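Local coordinates for protein oxidoreductase (Azotobacter vinelandii, PDB 7D5N) that probably oxidises myo-inositol with NAD(+) as an inositol dehydrogenase homolog, and binds NADH and myo-inositol together in one active-site pocket, at residues 115-120 against 138-143; 170-175 against 208-213; 316-321 against 333-338. All coordinates share one frame; numbering follows the deposited sequence.

Interaction 1 of 3, residues 115-120 against 138-143; sequences KPLCFT and VGVTYG. With NAI (1,4-dihydronicotinamide adenine dinucleotide), chain D; INS (1,2,3,4,5,6-hexahydroxy-cyclohexane), chain E.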
# COMPACT_ATOMS: atom_id res chain seq x y z
N LYS B 115 -21.29 23.51 -3.41
CA LYS B 115 -22.05 22.36 -3.95
C LYS B 115 -22.92 21.79 -2.82
O LYS B 115 -22.55 21.90 -1.65
CB LYS B 115 -21.07 21.30 -4.46
CG LYS B 115 -19.99 20.93 -3.45
CD LYS B 115 -19.90 19.47 -3.16
CE LYS B 115 -21.17 18.85 -2.65
NZ LYS B 115 -21.15 18.74 -1.17
N PRO B 116 -24.07 21.15 -3.11
CA PRO B 116 -24.70 21.18 -4.43
C PRO B 116 -25.31 22.56 -4.67
O PRO B 116 -25.67 23.19 -3.68
CB PRO B 116 -25.79 20.09 -4.32
CG PRO B 116 -26.13 20.06 -2.84
CD PRO B 116 -24.80 20.31 -2.15
N LEU B 117 -25.38 23.03 -5.92
CA LEU B 117 -25.78 24.42 -6.25
C LEU B 117 -27.13 24.72 -5.59
O LEU B 117 -27.25 25.73 -4.91
CB LEU B 117 -25.85 24.62 -7.76
CG LEU B 117 -26.14 26.05 -8.22
CD1 LEU B 117 -25.03 27.01 -7.82
CD2 LEU B 117 -26.33 26.11 -9.73
N CYS B 118 -28.11 23.85 -5.79
CA CYS B 118 -29.49 24.04 -5.25
C CYS B 118 -30.23 22.71 -5.29
O CYS B 118 -29.61 21.70 -5.66
CB CYS B 118 -30.22 25.12 -6.03
SG CYS B 118 -30.02 24.95 -7.82
N PHE B 119 -31.51 22.72 -4.92
CA PHE B 119 -32.35 21.51 -4.81
C PHE B 119 -32.87 21.06 -6.17
O PHE B 119 -32.88 19.84 -6.43
CB PHE B 119 -33.57 21.76 -3.92
CG PHE B 119 -33.25 21.92 -2.46
CD1 PHE B 119 -31.96 21.72 -1.98
CD2 PHE B 119 -34.26 22.22 -1.55
CE1 PHE B 119 -31.68 21.86 -0.63
CE2 PHE B 119 -33.97 22.35 -0.20
CZ PHE B 119 -32.68 22.16 0.25
N THR B 120 -33.38 21.98 -6.98
CA THR B 120 -34.12 21.57 -8.20
C THR B 120 -33.40 22.10 -9.43
O THR B 120 -32.72 23.13 -9.35
CB THR B 120 -35.59 22.00 -8.20
OG1 THR B 120 -35.61 23.42 -8.35
CG2 THR B 120 -36.33 21.58 -6.94
N VAL B 138 -20.08 32.60 -11.80
CA VAL B 138 -20.49 31.73 -10.66
C VAL B 138 -19.51 30.56 -10.63
O VAL B 138 -19.50 29.74 -11.57
CB VAL B 138 -21.95 31.26 -10.74
CG1 VAL B 138 -22.24 30.27 -9.61
CG2 VAL B 138 -22.94 32.41 -10.70
N GLY B 139 -18.66 30.51 -9.60
CA GLY B 139 -17.81 29.33 -9.36
C GLY B 139 -18.54 28.36 -8.47
O GLY B 139 -19.41 28.79 -7.68
N VAL B 140 -18.23 27.07 -8.59
CA VAL B 140 -18.74 26.04 -7.65
C VAL B 140 -17.54 25.28 -7.08
O VAL B 140 -16.63 24.94 -7.84
CB VAL B 140 -19.75 25.11 -8.34
CG1 VAL B 140 -20.32 24.06 -7.40
CG2 VAL B 140 -20.88 25.92 -8.96
N THR B 141 -17.54 25.05 -5.77
CA THR B 141 -16.35 24.50 -5.06
C THR B 141 -16.33 22.97 -5.17
O THR B 141 -16.33 22.28 -4.13
CB THR B 141 -16.20 25.14 -3.68
OG1 THR B 141 -17.46 25.25 -3.03
CG2 THR B 141 -15.60 26.52 -3.80
N TYR B 142 -16.26 22.45 -6.39
CA TYR B 142 -15.85 21.04 -6.64
C TYR B 142 -14.33 21.00 -6.45
O TYR B 142 -13.60 20.89 -7.42
CB TYR B 142 -16.33 20.57 -8.01
CG TYR B 142 -17.81 20.32 -8.13
CD1 TYR B 142 -18.44 19.37 -7.34
CD2 TYR B 142 -18.59 21.03 -9.03
CE1 TYR B 142 -19.80 19.12 -7.44
CE2 TYR B 142 -19.95 20.79 -9.14
CZ TYR B 142 -20.55 19.84 -8.35
OH TYR B 142 -21.89 19.63 -8.48
N GLY B 143 -13.88 21.14 -5.20
CA GLY B 143 -12.48 21.46 -4.85
C GLY B 143 -11.48 20.43 -5.33
O GLY B 143 -10.33 20.80 -5.67
PA NAI D . -21.84 23.52 8.76
O1A NAI D . -23.13 23.14 9.36
O2A NAI D . -20.59 22.98 9.29
O5B NAI D . -21.71 25.14 8.78
C5B NAI D . -22.76 25.99 8.34
C4B NAI D . -22.29 27.41 8.64
O4B NAI D . -23.11 28.39 8.01
C3B NAI D . -22.30 27.75 10.12
O3B NAI D . -21.23 28.66 10.39
C2B NAI D . -23.62 28.43 10.33
O2B NAI D . -23.65 29.32 11.44
C1B NAI D . -23.67 29.21 9.04
N9A NAI D . -24.99 29.52 8.56
C8A NAI D . -26.06 28.72 8.49
N7A NAI D . -27.09 29.41 7.93
C5A NAI D . -26.66 30.65 7.69
C6A NAI D . -27.24 31.86 7.13
N6A NAI D . -28.51 31.86 6.72
N1A NAI D . -26.46 32.95 7.04
C2A NAI D . -25.17 32.93 7.43
N3A NAI D . -24.58 31.84 7.98
C4A NAI D . -25.28 30.71 8.10
O3 NAI D . -21.95 23.17 7.21
PN NAI D . -20.68 22.78 6.32
O1N NAI D . -20.39 21.32 6.53
O2N NAI D . -19.60 23.75 6.46
O5D NAI D . -21.31 22.92 4.87
C5D NAI D . -21.64 24.17 4.29
C4D NAI D . -21.86 24.06 2.81
O4D NAI D . -20.62 23.64 2.22
C3D NAI D . -22.88 23.02 2.42
O3D NAI D . -23.49 23.41 1.22
C2D NAI D . -22.08 21.78 2.08
O2D NAI D . -22.65 20.99 1.03
C1D NAI D . -20.80 22.40 1.55
N1N NAI D . -19.61 21.58 1.72
C2N NAI D . -18.82 21.44 0.65
C3N NAI D . -17.66 20.71 0.70
C7N NAI D . -16.79 20.61 -0.50
O7N NAI D . -15.91 19.76 -0.51
N7N NAI D . -16.95 21.50 -1.47
C4N NAI D . -17.19 20.06 1.98
C5N NAI D . -18.13 20.30 3.07
C6N NAI D . -19.27 21.06 2.90
C1 INS E . -17.85 15.51 3.15
C2 INS E . -16.65 15.98 2.36
C3 INS E . -17.06 16.44 0.97
C4 INS E . -18.17 17.48 1.04
C5 INS E . -19.32 17.07 1.94
C6 INS E . -18.82 16.67 3.31
O1 INS E . -17.41 15.01 4.41
O2 INS E . -16.05 17.09 3.04
O3 INS E . -15.90 16.99 0.31
O4 INS E . -18.69 17.80 -0.23
O5 INS E . -20.24 18.15 2.09
O6 INS E . -19.94 16.33 4.08
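Lys115 and Leu117 pack on Val140 and Tyr142 in a buried, mostly apolar contact at the C-terminal ends of strands 110-113 and 138-140 in the parallel sheet of the Rossmann fold. The segment 115-120 follows strand 110-113, and 138-143 holds strand 138-140 and the turn after it. The link between them is the beta-alpha-beta crossover through helix 121-133. Lys115 and Pro116 belong to the Glu-Lys-Pro motif of this oxidoreductase family, and the peptide bond before Pro116 is cis.

Lys115 touches with the base of its chain. Its CB lies 3.9 Å from Tyr142 CE1, obliquely to the ring, and 4.1 Å from Val140 CG1. Further along, Leu117 CD1 reaches Val140 CG2 at 4.4 Å. With its CG between the backbone N and the carbonyl carbon (chi1 51°), and with further bends beyond, the lysine turns its amine away from the strand and into the ligand pocket.

Thr141 joins the same pocket through its backbone. Its O accepts a bond from the carboxamide N7N of NADH at 2.8 Å, while its OG1 bonds to Glu114. Lys115 NZ bonds to Asp205 O and gives a 2.8 Å bond to O4 of the inositol.

Interaction 2 of 3, residues 170-175 against 208-213; sequences MQFAHG and THPLYL. With INS (1,2,3,4,5,6-hexahydroxy-cyclohexane), chain E; NAI (1,4-dihydronicotinamide adenine dinucleotide), chain D.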
# COMPACT_ATOMS: atom_id res chain seq x y z
N MET B 170 -16.75 5.32 -10.13
CA MET B 170 -16.63 6.46 -9.22
C MET B 170 -17.17 6.04 -7.85
O MET B 170 -18.19 5.32 -7.77
CB MET B 170 -17.42 7.65 -9.75
CG MET B 170 -16.80 8.31 -10.99
SD MET B 170 -17.98 9.27 -11.93
CE MET B 170 -18.82 8.00 -12.86
N GLN B 171 -16.50 6.46 -6.79
CA GLN B 171 -17.13 6.34 -5.47
C GLN B 171 -16.74 7.55 -4.66
O GLN B 171 -15.65 8.12 -4.88
CB GLN B 171 -16.73 5.04 -4.76
CG GLN B 171 -15.23 4.90 -4.55
CD GLN B 171 -14.90 3.69 -3.70
OE1 GLN B 171 -14.99 2.56 -4.16
NE2 GLN B 171 -14.53 3.91 -2.46
N PHE B 172 -17.60 7.88 -3.72
CA PHE B 172 -17.23 8.68 -2.54
C PHE B 172 -17.98 8.02 -1.40
O PHE B 172 -19.18 8.22 -1.25
CB PHE B 172 -17.56 10.14 -2.77
CG PHE B 172 -16.90 11.10 -1.81
CD1 PHE B 172 -16.69 12.41 -2.20
CD2 PHE B 172 -16.47 10.70 -0.55
CE1 PHE B 172 -16.11 13.32 -1.34
CE2 PHE B 172 -15.85 11.61 0.30
CZ PHE B 172 -15.68 12.92 -0.09
N ALA B 173 -17.28 7.14 -0.69
CA ALA B 173 -17.93 6.23 0.27
C ALA B 173 -17.14 6.27 1.57
O ALA B 173 -16.13 5.53 1.70
CB ALA B 173 -18.00 4.84 -0.32
N HIS B 174 -17.56 7.13 2.49
CA HIS B 174 -16.92 7.27 3.82
C HIS B 174 -17.82 6.62 4.87
O HIS B 174 -18.97 6.28 4.53
CB HIS B 174 -16.59 8.74 4.13
CG HIS B 174 -17.79 9.60 4.33
ND1 HIS B 174 -18.50 9.62 5.53
CD2 HIS B 174 -18.40 10.47 3.49
CE1 HIS B 174 -19.50 10.47 5.41
NE2 HIS B 174 -19.46 11.00 4.16
N GLY B 175 -17.30 6.44 6.08
CA GLY B 175 -18.03 5.76 7.16
C GLY B 175 -18.46 6.68 8.29
O GLY B 175 -19.02 6.17 9.27
N THR B 208 -21.71 13.77 -6.13
CA THR B 208 -21.46 14.79 -7.16
C THR B 208 -19.98 15.12 -7.29
O THR B 208 -19.62 15.66 -8.35
CB THR B 208 -22.27 16.07 -6.92
OG1 THR B 208 -21.97 16.51 -5.61
CG2 THR B 208 -23.75 15.83 -7.11
N HIS B 209 -19.15 14.82 -6.29
CA HIS B 209 -17.70 15.14 -6.36
C HIS B 209 -17.01 14.32 -7.45
O HIS B 209 -16.43 14.90 -8.38
CB HIS B 209 -17.04 15.02 -4.98
CG HIS B 209 -17.24 16.23 -4.12
ND1 HIS B 209 -16.76 17.48 -4.50
CD2 HIS B 209 -17.79 16.39 -2.90
CE1 HIS B 209 -17.03 18.36 -3.55
NE2 HIS B 209 -17.67 17.72 -2.56
N PRO B 210 -16.99 12.97 -7.38
CA PRO B 210 -16.29 12.19 -8.40
C PRO B 210 -17.04 12.25 -9.74
O PRO B 210 -16.41 12.14 -10.78
CB PRO B 210 -16.24 10.76 -7.84
CG PRO B 210 -17.39 10.70 -6.84
CD PRO B 210 -17.54 12.12 -6.31
N LEU B 211 -18.35 12.48 -9.70
CA LEU B 211 -19.11 12.77 -10.94
C LEU B 211 -18.47 13.97 -11.65
O LEU B 211 -18.20 13.85 -12.87
CB LEU B 211 -20.57 13.07 -10.65
CG LEU B 211 -21.37 13.40 -11.91
CD1 LEU B 211 -21.67 12.12 -12.68
CD2 LEU B 211 -22.64 14.16 -11.56
N TYR B 212 -18.22 15.07 -10.94
CA TYR B 212 -17.60 16.25 -11.58
C TYR B 212 -16.18 15.91 -12.05
O TYR B 212 -15.79 16.38 -13.14
CB TYR B 212 -17.59 17.50 -10.72
CG TYR B 212 -16.93 18.64 -11.45
CD1 TYR B 212 -17.55 19.24 -12.54
CD2 TYR B 212 -15.66 19.07 -11.12
CE1 TYR B 212 -16.94 20.28 -13.24
CE2 TYR B 212 -15.04 20.11 -11.81
CZ TYR B 212 -15.68 20.71 -12.88
OH TYR B 212 -15.07 21.71 -13.59
N LEU B 213 -15.44 15.08 -11.32
CA LEU B 213 -14.10 14.66 -11.81
C LEU B 213 -14.25 13.95 -13.16
O LEU B 213 -13.40 14.20 -14.02
CB LEU B 213 -13.38 13.74 -10.81
CG LEU B 213 -13.07 14.36 -9.45
CD1 LEU B 213 -12.22 13.39 -8.64
CD2 LEU B 213 -12.37 15.71 -9.58
C1 INS E . -17.85 15.51 3.15
C2 INS E . -16.65 15.98 2.36
C3 INS E . -17.06 16.44 0.97
C4 INS E . -18.17 17.48 1.04
C5 INS E . -19.32 17.07 1.94
C6 INS E . -18.82 16.67 3.31
O1 INS E . -17.41 15.01 4.41
O2 INS E . -16.05 17.09 3.04
O3 INS E . -15.90 16.99 0.31
O4 INS E . -18.69 17.80 -0.23
O5 INS E . -20.24 18.15 2.09
O6 INS E . -19.94 16.33 4.08
PA NAI D . -21.84 23.52 8.76
O1A NAI D . -23.13 23.14 9.36
O2A NAI D . -20.59 22.98 9.29
O5B NAI D . -21.71 25.14 8.78
C5B NAI D . -22.76 25.99 8.34
C4B NAI D . -22.29 27.41 8.64
O4B NAI D . -23.11 28.39 8.01
C3B NAI D . -22.30 27.75 10.12
O3B NAI D . -21.23 28.66 10.39
C2B NAI D . -23.62 28.43 10.33
O2B NAI D . -23.65 29.32 11.44
C1B NAI D . -23.67 29.21 9.04
N9A NAI D . -24.99 29.52 8.56
C8A NAI D . -26.06 28.72 8.49
N7A NAI D . -27.09 29.41 7.93
C5A NAI D . -26.66 30.65 7.69
C6A NAI D . -27.24 31.86 7.13
N6A NAI D . -28.51 31.86 6.72
N1A NAI D . -26.46 32.95 7.04
C2A NAI D . -25.17 32.93 7.43
N3A NAI D . -24.58 31.84 7.98
C4A NAI D . -25.28 30.71 8.10
O3 NAI D . -21.95 23.17 7.21
PN NAI D . -20.68 22.78 6.32
O1N NAI D . -20.39 21.32 6.53
O2N NAI D . -19.60 23.75 6.46
O5D NAI D . -21.31 22.92 4.87
C5D NAI D . -21.64 24.17 4.29
C4D NAI D . -21.86 24.06 2.81
O4D NAI D . -20.62 23.64 2.22
C3D NAI D . -22.88 23.02 2.42
O3D NAI D . -23.49 23.41 1.22
C2D NAI D . -22.08 21.78 2.08
O2D NAI D . -22.65 20.99 1.03
C1D NAI D . -20.80 22.40 1.55
N1N NAI D . -19.61 21.58 1.72
C2N NAI D . -18.82 21.44 0.65
C3N NAI D . -17.66 20.71 0.70
C7N NAI D . -16.79 20.61 -0.50
O7N NAI D . -15.91 19.76 -0.51
N7N NAI D . -16.95 21.50 -1.47
C4N NAI D . -17.19 20.06 1.98
C5N NAI D . -18.13 20.30 3.07
C6N NAI D . -19.27 21.06 2.90
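Pro210 meets Met170 and Phe172 from within helix 202-217, an unusual place for a proline. The helix is kinked where the backbone N atoms of His209 and Pro210 lack a bond to the preceding turn; a proline N has no hydrogen to give. Further on the helical bonding is regular, as with Tyr212 N to Thr208 O at 3.0 Å. The helix runs nearly antiparallel to strand 170-173, at 154°, with the two axes 7.3 Å apart.

The proline ring fills the space between the two backbones. Its CB touches Met170 CB at 3.8 Å, and its CG lies 3.7 Å from Gln171 O. The methionine chain then bends at its last torsion. Its SD settles 3.5 Å from Pro210 O and also touches Leu211 CA.

Phe172 has its CG anti to the backbone N (chi1 -164°), which lays the side chain alongside His209, both pointing the same way. His209 CB sits at the edge of the phenyl ring, in its plane, 3.8 Å from CD1. The two rings are oblique, with planes at 48°. Together they form part of the inositol pocket. Phe172 CZ touches the inositol ring at C3, at 3.9 Å, and the imidazole presents its NE2 edge to inositol O4. That hydrogen bond is modelled very short and its exact geometry is doubtful. Tyr144 meets the His209 ring edge-to-face.

The strand is held in the large mixed sheet between strands 255-261 and 271-277, whose Gln271 touches Phe172, His209 and Pro210. Helix 363-381 packs on the helix through Thr208 and Leu211.

Interaction 3 of 3, residues 316-321 against 333-338; sequences LLDDRI and WSNLYY. With NAI (1,4-dihydronicotinamide adenine dinucleotide), chain D.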
# COMPACT_ATOMS: atom_id res chain seq x y z
N LEU B 316 1.53 20.62 -14.84
CA LEU B 316 2.68 21.18 -14.09
C LEU B 316 2.43 22.65 -13.72
O LEU B 316 3.16 23.17 -12.86
CB LEU B 316 3.95 21.04 -14.94
CG LEU B 316 4.42 19.60 -15.11
CD1 LEU B 316 5.55 19.50 -16.12
CD2 LEU B 316 4.85 19.03 -13.76
N LEU B 317 1.44 23.30 -14.33
CA LEU B 317 1.29 24.78 -14.19
C LEU B 317 1.14 25.15 -12.72
O LEU B 317 1.76 26.15 -12.31
CB LEU B 317 0.08 25.26 -14.98
CG LEU B 317 0.28 25.35 -16.49
CD1 LEU B 317 -1.04 25.70 -17.17
CD2 LEU B 317 1.37 26.37 -16.83
N ASP B 318 0.36 24.39 -11.96
CA ASP B 318 -0.07 24.82 -10.60
C ASP B 318 0.84 24.29 -9.49
O ASP B 318 0.49 24.50 -8.30
CB ASP B 318 -1.52 24.42 -10.32
CG ASP B 318 -2.51 25.27 -11.11
OD1 ASP B 318 -2.09 26.34 -11.60
OD2 ASP B 318 -3.67 24.85 -11.22
N ASP B 319 1.96 23.65 -9.83
CA ASP B 319 2.90 23.14 -8.79
C ASP B 319 3.42 24.30 -7.96
O ASP B 319 3.92 25.30 -8.54
CB ASP B 319 4.08 22.37 -9.38
CG ASP B 319 3.67 21.04 -9.98
OD1 ASP B 319 2.68 20.44 -9.49
OD2 ASP B 319 4.33 20.62 -10.95
N ARG B 320 3.28 24.19 -6.64
CA ARG B 320 3.70 25.23 -5.67
C ARG B 320 5.00 24.82 -4.97
O ARG B 320 5.61 25.66 -4.32
CB ARG B 320 2.56 25.46 -4.69
CG ARG B 320 1.38 26.19 -5.31
CD ARG B 320 0.12 25.91 -4.51
NE ARG B 320 -1.08 26.35 -5.19
CZ ARG B 320 -1.57 27.58 -5.19
NH1 ARG B 320 -0.96 28.56 -4.54
NH2 ARG B 320 -2.68 27.84 -5.86
N ILE B 321 5.45 23.58 -5.17
CA ILE B 321 6.68 23.05 -4.54
C ILE B 321 7.08 21.82 -5.36
O ILE B 321 6.20 21.23 -5.99
CB ILE B 321 6.47 22.74 -3.05
CG1 ILE B 321 7.83 22.49 -2.37
CG2 ILE B 321 5.49 21.59 -2.87
CD1 ILE B 321 7.78 22.54 -0.87
N TRP B 333 -7.91 23.66 -3.69
CA TRP B 333 -8.91 24.75 -3.54
C TRP B 333 -8.29 26.07 -3.98
O TRP B 333 -9.02 26.87 -4.61
CB TRP B 333 -9.42 24.83 -2.10
CG TRP B 333 -10.53 23.89 -1.78
CD1 TRP B 333 -10.51 22.52 -1.84
CD2 TRP B 333 -11.84 24.26 -1.37
NE1 TRP B 333 -11.73 22.02 -1.49
CE2 TRP B 333 -12.57 23.06 -1.19
CE3 TRP B 333 -12.47 25.48 -1.12
CZ2 TRP B 333 -13.89 23.05 -0.74
CZ3 TRP B 333 -13.79 25.47 -0.73
CH2 TRP B 333 -14.49 24.28 -0.54
N SER B 334 -7.01 26.31 -3.68
CA SER B 334 -6.27 27.53 -4.09
C SER B 334 -6.21 27.59 -5.62
O SER B 334 -6.26 28.71 -6.22
CB SER B 334 -4.88 27.57 -3.46
OG SER B 334 -4.95 27.53 -2.02
N ASN B 335 -6.05 26.43 -6.26
CA ASN B 335 -5.99 26.35 -7.74
C ASN B 335 -7.35 26.74 -8.34
O ASN B 335 -7.34 27.37 -9.41
CB ASN B 335 -5.49 24.98 -8.20
CG ASN B 335 -4.06 24.73 -7.77
OD1 ASN B 335 -3.29 25.67 -7.59
ND2 ASN B 335 -3.68 23.47 -7.64
N LEU B 336 -8.47 26.44 -7.67
CA LEU B 336 -9.80 26.85 -8.18
C LEU B 336 -10.00 28.34 -7.89
O LEU B 336 -10.45 29.08 -8.79
CB LEU B 336 -10.92 26.04 -7.53
CG LEU B 336 -11.00 24.54 -7.86
CD1 LEU B 336 -12.37 24.04 -7.47
CD2 LEU B 336 -10.70 24.23 -9.31
N TYR B 337 -9.69 28.78 -6.67
CA TYR B 337 -9.96 30.18 -6.26
C TYR B 337 -9.14 31.17 -7.08
O TYR B 337 -9.70 32.25 -7.40
CB TYR B 337 -9.83 30.34 -4.74
CG TYR B 337 -11.16 30.36 -4.02
CD1 TYR B 337 -11.69 29.23 -3.42
CD2 TYR B 337 -11.89 31.53 -3.91
CE1 TYR B 337 -12.90 29.26 -2.75
CE2 TYR B 337 -13.11 31.58 -3.26
CZ TYR B 337 -13.60 30.44 -2.64
OH TYR B 337 -14.79 30.50 -1.97
N TYR B 338 -7.88 30.90 -7.46
CA TYR B 338 -7.14 31.90 -8.27
C TYR B 338 -7.82 32.03 -9.64
O TYR B 338 -7.86 33.15 -10.18
CB TYR B 338 -5.62 31.68 -8.31
CG TYR B 338 -5.13 30.76 -9.40
CD1 TYR B 338 -5.16 31.15 -10.73
CD2 TYR B 338 -4.60 29.51 -9.10
CE1 TYR B 338 -4.71 30.32 -11.74
CE2 TYR B 338 -4.15 28.66 -10.10
CZ TYR B 338 -4.21 29.06 -11.42
OH TYR B 338 -3.78 28.25 -12.43
PA NAI D . -21.84 23.52 8.76
O1A NAI D . -23.13 23.14 9.36
O2A NAI D . -20.59 22.98 9.29
O5B NAI D . -21.71 25.14 8.78
C5B NAI D . -22.76 25.99 8.34
C4B NAI D . -22.29 27.41 8.64
O4B NAI D . -23.11 28.39 8.01
C3B NAI D . -22.30 27.75 10.12
O3B NAI D . -21.23 28.66 10.39
C2B NAI D . -23.62 28.43 10.33
O2B NAI D . -23.65 29.32 11.44
C1B NAI D . -23.67 29.21 9.04
N9A NAI D . -24.99 29.52 8.56
C8A NAI D . -26.06 28.72 8.49
N7A NAI D . -27.09 29.41 7.93
C5A NAI D . -26.66 30.65 7.69
C6A NAI D . -27.24 31.86 7.13
N6A NAI D . -28.51 31.86 6.72
N1A NAI D . -26.46 32.95 7.04
C2A NAI D . -25.17 32.93 7.43
N3A NAI D . -24.58 31.84 7.98
C4A NAI D . -25.28 30.71 8.10
O3 NAI D . -21.95 23.17 7.21
PN NAI D . -20.68 22.78 6.32
O1N NAI D . -20.39 21.32 6.53
O2N NAI D . -19.60 23.75 6.46
O5D NAI D . -21.31 22.92 4.87
C5D NAI D . -21.64 24.17 4.29
C4D NAI D . -21.86 24.06 2.81
O4D NAI D . -20.62 23.64 2.22
C3D NAI D . -22.88 23.02 2.42
O3D NAI D . -23.49 23.41 1.22
C2D NAI D . -22.08 21.78 2.08
O2D NAI D . -22.65 20.99 1.03
C1D NAI D . -20.80 22.40 1.55
N1N NAI D . -19.61 21.58 1.72
C2N NAI D . -18.82 21.44 0.65
C3N NAI D . -17.66 20.71 0.70
C7N NAI D . -16.79 20.61 -0.50
O7N NAI D . -15.91 19.76 -0.51
N7N NAI D . -16.95 21.50 -1.47
C4N NAI D . -17.19 20.06 1.98
C5N NAI D . -18.13 20.30 3.07
C6N NAI D . -19.27 21.06 2.90
O HOH W 1 -1.02 23.56 -6.38
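A type I beta turn from Leu316 to Asp319 brings Asp318 up to helix 329-348, with Asp318 CA 6.8 Å from Asn335 CA. The contact is a polar network joining a loop to a helix in the C-terminal alpha/beta domain, and it is buried. Trp333 points away from the loop, its CZ2 3.5 Å from N7N of NADH; the network thus backs a cofactor-facing helix.

Asp318 and Asn335 approach from opposite directions, and their carboxylate and amide planes stack at 27° to each other. Asp318 OD2 lies 3.5 Å from Asn335 CG. The other oxygen, OD1, uses its syn lone pair to accept a 2.7 Å bond from Tyr338 OH. It sits near the plane of the tyrosine ring, while the carboxylate stands almost square to that ring. Asp318 OD2 also forms a salt bridge with Arg339.

Arg320 reaches the helix with its chain extended from CG to NE. Its NH2 gives Asn335 OD1 a 2.8 Å bond (155° at the hydrogen), and its NE adds a weak one at 3.3 Å. Two N-H groups thus grip one amide oxygen. The amide nitrogen is held as well, since Asn335 ND2 donates to a water at 2.9 Å. On its far side the guanidinium makes a salt bridge to Asp36 through NH1, and Phe330 of the second subunit packs on Arg320. Ser334 covers one face of the guanidinium, with its CB 3.3 Å from Arg320 NH2.

From the N terminus the three contacts come in series; none nests in or crosses another. Interaction 1 closes a 17-residue loop that is mostly helix 121-133, inside the NAD-binding Rossmann region. Interaction 2 closes a longer loop of 32 residues, from strand 165-173 to helix 202-217. Interaction 3 closes a short one of 11 residues, joining the loop after strand 301-305 to helix 329-348. Interaction 1 touches both others. Tyr142 stacks on Tyr212 of interaction 2, and Thr141 and Gly143 meet Trp333 of interaction 3. Interactions 2 and 3 do not touch, but both border NADH. The Rossmann region and the C-terminal alpha/beta domain thus meet around the cofactor.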